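Local coordinates for stromal cell-derived factor 2-like protein (PDB 3MAL), which takes part in endoplasmic reticulum protein quality control and the unfolded protein response, in a complex required for proper accumulation of an immune receptor kinase, at residues 62-67 / 95-100. Sequence-based numbering, arbitrary orientation.
Sequences SYWIVK and KWLHSH
In the core of the beta-trefoil, Trp64 on barrel strand 64-67 meets Leu97 on strand 96-100, which belongs to the second, branched sheet. The two strands are not paired: the CA atoms of Trp64 and Leu97 lie 8.8 Å apart, and the gap is bridged mainly by side chains. The six-membered part of the Trp64 indole reaches Leu97 obliquely, CZ3 lying 4.0 Å from CB and CH2 4.1 Å from CD1. CB of Leu97 already points toward strand 64-67; chi1 (-170°, CG anti to the backbone N) and chi2 (63°) together bring CD1 to Trp64 CH2, and Leu88 of strand 85-90 touches both residues. The pyrrole side of Trp64 is fixed separately, its NE1 hydrogen-bonded to Leu35 O.

A second apolar touch involves Lys67, whose extended chain crosses Trp96 at about a right angle. Its CD lies near the plane of that indole, at the ring edge, 3.7 Å from Trp96 CH2. Both polar ends look elsewhere: Lys67 NZ bonds Gln89 OE1 and Trp96 NE1 bonds Asp117 O, while Arg87 makes a cation-pi contact with Trp96. Such apolar packing between the six-stranded barrel and the hairpin strands that cap one end of it is characteristic of the beta-trefoil fold, here of MIR motifs.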
loop_
_atom_site.group_PDB
_atom_site.type_symbol
_atom_site.label_atom_id
_atom_site.label_comp_id
_atom_site.label_asym_id
_atom_site.label_seq_id
_atom_site.Cartn_x
_atom_site.Cartn_y
_atom_site.Cartn_z
ATOM N N SER A 62 -2.591 10.251 -3.435
ATOM C CA SER A 62 -1.720 9.542 -2.495
ATOM C C SER A 62 -2.402 9.015 -1.238
ATOM O O SER A 62 -1.732 8.413 -0.381
ATOM C CB SER A 62 -0.535 10.427 -2.089
ATOM O OG SER A 62 0.316 10.633 -3.194
ATOM N N TYR A 63 -3.712 9.254 -1.100
ATOM C CA TYR A 63 -4.430 8.816 0.099
ATOM C C TYR A 63 -5.045 7.433 -0.043
ATOM O O TYR A 63 -5.592 7.085 -1.104
ATOM C CB TYR A 63 -5.497 9.827 0.513
ATOM C CG TYR A 63 -4.946 10.926 1.385
ATOM C CD1 TYR A 63 -4.851 12.247 0.918
ATOM C CD2 TYR A 63 -4.503 10.641 2.677
ATOM C CE1 TYR A 63 -4.327 13.262 1.752
ATOM C CE2 TYR A 63 -3.977 11.629 3.496
ATOM C CZ TYR A 63 -3.881 12.925 3.022
ATOM O OH TYR A 63 -3.355 13.866 3.866
ATOM N N TRP A 64 -4.923 6.662 1.045
ATOM C CA TRP A 64 -5.408 5.285 1.161
ATOM C C TRP A 64 -6.205 5.167 2.477
ATOM O O TRP A 64 -5.794 5.730 3.496
ATOM C CB TRP A 64 -4.213 4.297 1.177
ATOM C CG TRP A 64 -3.364 4.407 -0.055
ATOM C CD1 TRP A 64 -2.330 5.306 -0.277
ATOM C CD2 TRP A 64 -3.489 3.628 -1.253
ATOM N NE1 TRP A 64 -1.818 5.122 -1.544
ATOM C CE2 TRP A 64 -2.511 4.099 -2.162
ATOM C CE3 TRP A 64 -4.321 2.568 -1.641
ATOM C CZ2 TRP A 64 -2.333 3.536 -3.433
ATOM C CZ3 TRP A 64 -4.158 2.011 -2.925
ATOM C CH2 TRP A 64 -3.168 2.504 -3.805
ATOM N N ILE A 65 -7.310 4.423 2.454
ATOM C CA ILE A 65 -8.058 4.104 3.685
ATOM C C ILE A 65 -7.654 2.727 4.249
ATOM O O ILE A 65 -7.685 1.720 3.535
ATOM C CB ILE A 65 -9.591 4.194 3.478
ATOM C CG1 ILE A 65 -9.981 5.569 2.933
ATOM C CG2 ILE A 65 -10.325 3.951 4.800
ATOM C CD1 ILE A 65 -9.544 6.685 3.886
ATOM N N VAL A 66 -7.242 2.674 5.526
ATOM C CA VAL A 66 -6.870 1.398 6.152
ATOM C C VAL A 66 -8.153 0.648 6.540
ATOM O O VAL A 66 -8.995 1.180 7.282
ATOM C CB VAL A 66 -6.038 1.610 7.436
ATOM C CG1 VAL A 66 -5.539 0.272 7.994
ATOM C CG2 VAL A 66 -4.898 2.582 7.192
ATOM N N LYS A 67 -8.306 -0.569 6.019
ATOM C CA LYS A 67 -9.498 -1.369 6.310
ATOM C C LYS A 67 -9.178 -2.814 6.754
ATOM O O LYS A 67 -8.125 -3.374 6.385
ATOM C CB LYS A 67 -10.445 -1.368 5.097
ATOM C CG LYS A 67 -11.150 -0.028 4.875
ATOM C CD LYS A 67 -12.216 -0.102 3.749
ATOM C CE LYS A 67 -12.802 1.287 3.535
ATOM N NZ LYS A 67 -14.046 1.335 2.674
ATOM N N LYS A 95 -10.461 1.608 -5.572
ATOM C CA LYS A 95 -9.854 0.292 -5.861
ATOM C C LYS A 95 -8.900 -0.133 -4.732
ATOM O O LYS A 95 -8.433 0.713 -3.959
ATOM C CB LYS A 95 -9.154 0.269 -7.242
ATOM C CG LYS A 95 -10.080 0.631 -8.442
ATOM C CD LYS A 95 -9.556 -0.056 -9.727
ATOM C CE LYS A 95 -10.483 0.094 -10.955
ATOM N NZ LYS A 95 -11.929 -0.013 -10.613
ATOM N N TRP A 96 -8.640 -1.439 -4.630
ATOM C CA TRP A 96 -7.878 -2.018 -3.500
ATOM C C TRP A 96 -6.430 -2.254 -3.899
ATOM O O TRP A 96 -6.181 -2.760 -4.986
ATOM C CB TRP A 96 -8.499 -3.365 -3.074
ATOM C CG TRP A 96 -9.942 -3.235 -2.756
ATOM C CD1 TRP A 96 -11.004 -3.418 -3.603
ATOM C CD2 TRP A 96 -10.484 -2.832 -1.506
ATOM N NE1 TRP A 96 -12.186 -3.153 -2.939
ATOM C CE2 TRP A 96 -11.888 -2.786 -1.651
ATOM C CE3 TRP A 96 -9.918 -2.496 -0.270
ATOM C CZ2 TRP A 96 -12.734 -2.427 -0.599
ATOM C CZ3 TRP A 96 -10.758 -2.165 0.778
ATOM C CH2 TRP A 96 -12.149 -2.116 0.605
ATOM N N LEU A 97 -5.481 -1.885 -3.033
ATOM C CA LEU A 97 -4.070 -2.270 -3.237
ATOM C C LEU A 97 -3.978 -3.807 -3.404
ATOM O O LEU A 97 -4.478 -4.555 -2.565
ATOM C CB LEU A 97 -3.206 -1.820 -2.044
ATOM C CG LEU A 97 -1.696 -1.976 -2.291
ATOM C CD1 LEU A 97 -1.246 -1.063 -3.459
ATOM C CD2 LEU A 97 -0.862 -1.754 -0.994
ATOM N N HIS A 98 -3.342 -4.264 -4.477
ATOM C CA HIS A 98 -3.510 -5.661 -4.951
ATOM C C HIS A 98 -2.186 -6.207 -5.489
ATOM O O HIS A 98 -1.356 -5.464 -6.030
ATOM C CB HIS A 98 -4.561 -5.675 -6.081
ATOM C CG HIS A 98 -5.061 -7.036 -6.495
ATOM N ND1 HIS A 98 -6.091 -7.690 -5.846
ATOM C CD2 HIS A 98 -4.740 -7.813 -7.562
ATOM C CE1 HIS A 98 -6.354 -8.827 -6.473
ATOM N NE2 HIS A 98 -5.549 -8.924 -7.515
ATOM N N SER A 99 -1.998 -7.497 -5.357
ATOM C CA SER A 99 -0.886 -8.222 -6.019
ATOM C C SER A 99 -1.317 -9.633 -6.504
ATOM O O SER A 99 -2.418 -10.020 -6.315
ATOM C CB SER A 99 0.506 -8.175 -5.351
ATOM O OG SER A 99 1.595 -8.572 -6.140
ATOM N N HIS A 100 -0.403 -10.290 -7.215
ATOM C CA HIS A 100 -0.629 -11.473 -7.975
ATOM C C HIS A 100 0.627 -11.819 -8.811
ATOM O O HIS A 100 1.608 -11.159 -8.763
ATOM C CB HIS A 100 -1.867 -11.319 -8.833
ATOM C CG HIS A 100 -1.986 -10.026 -9.585
ATOM N ND1 HIS A 100 -0.960 -9.128 -9.751
ATOM C CD2 HIS A 100 -3.051 -9.483 -10.210
ATOM C CE1 HIS A 100 -1.371 -8.117 -10.482
ATOM N NE2 HIS A 100 -2.639 -8.303 -10.770
#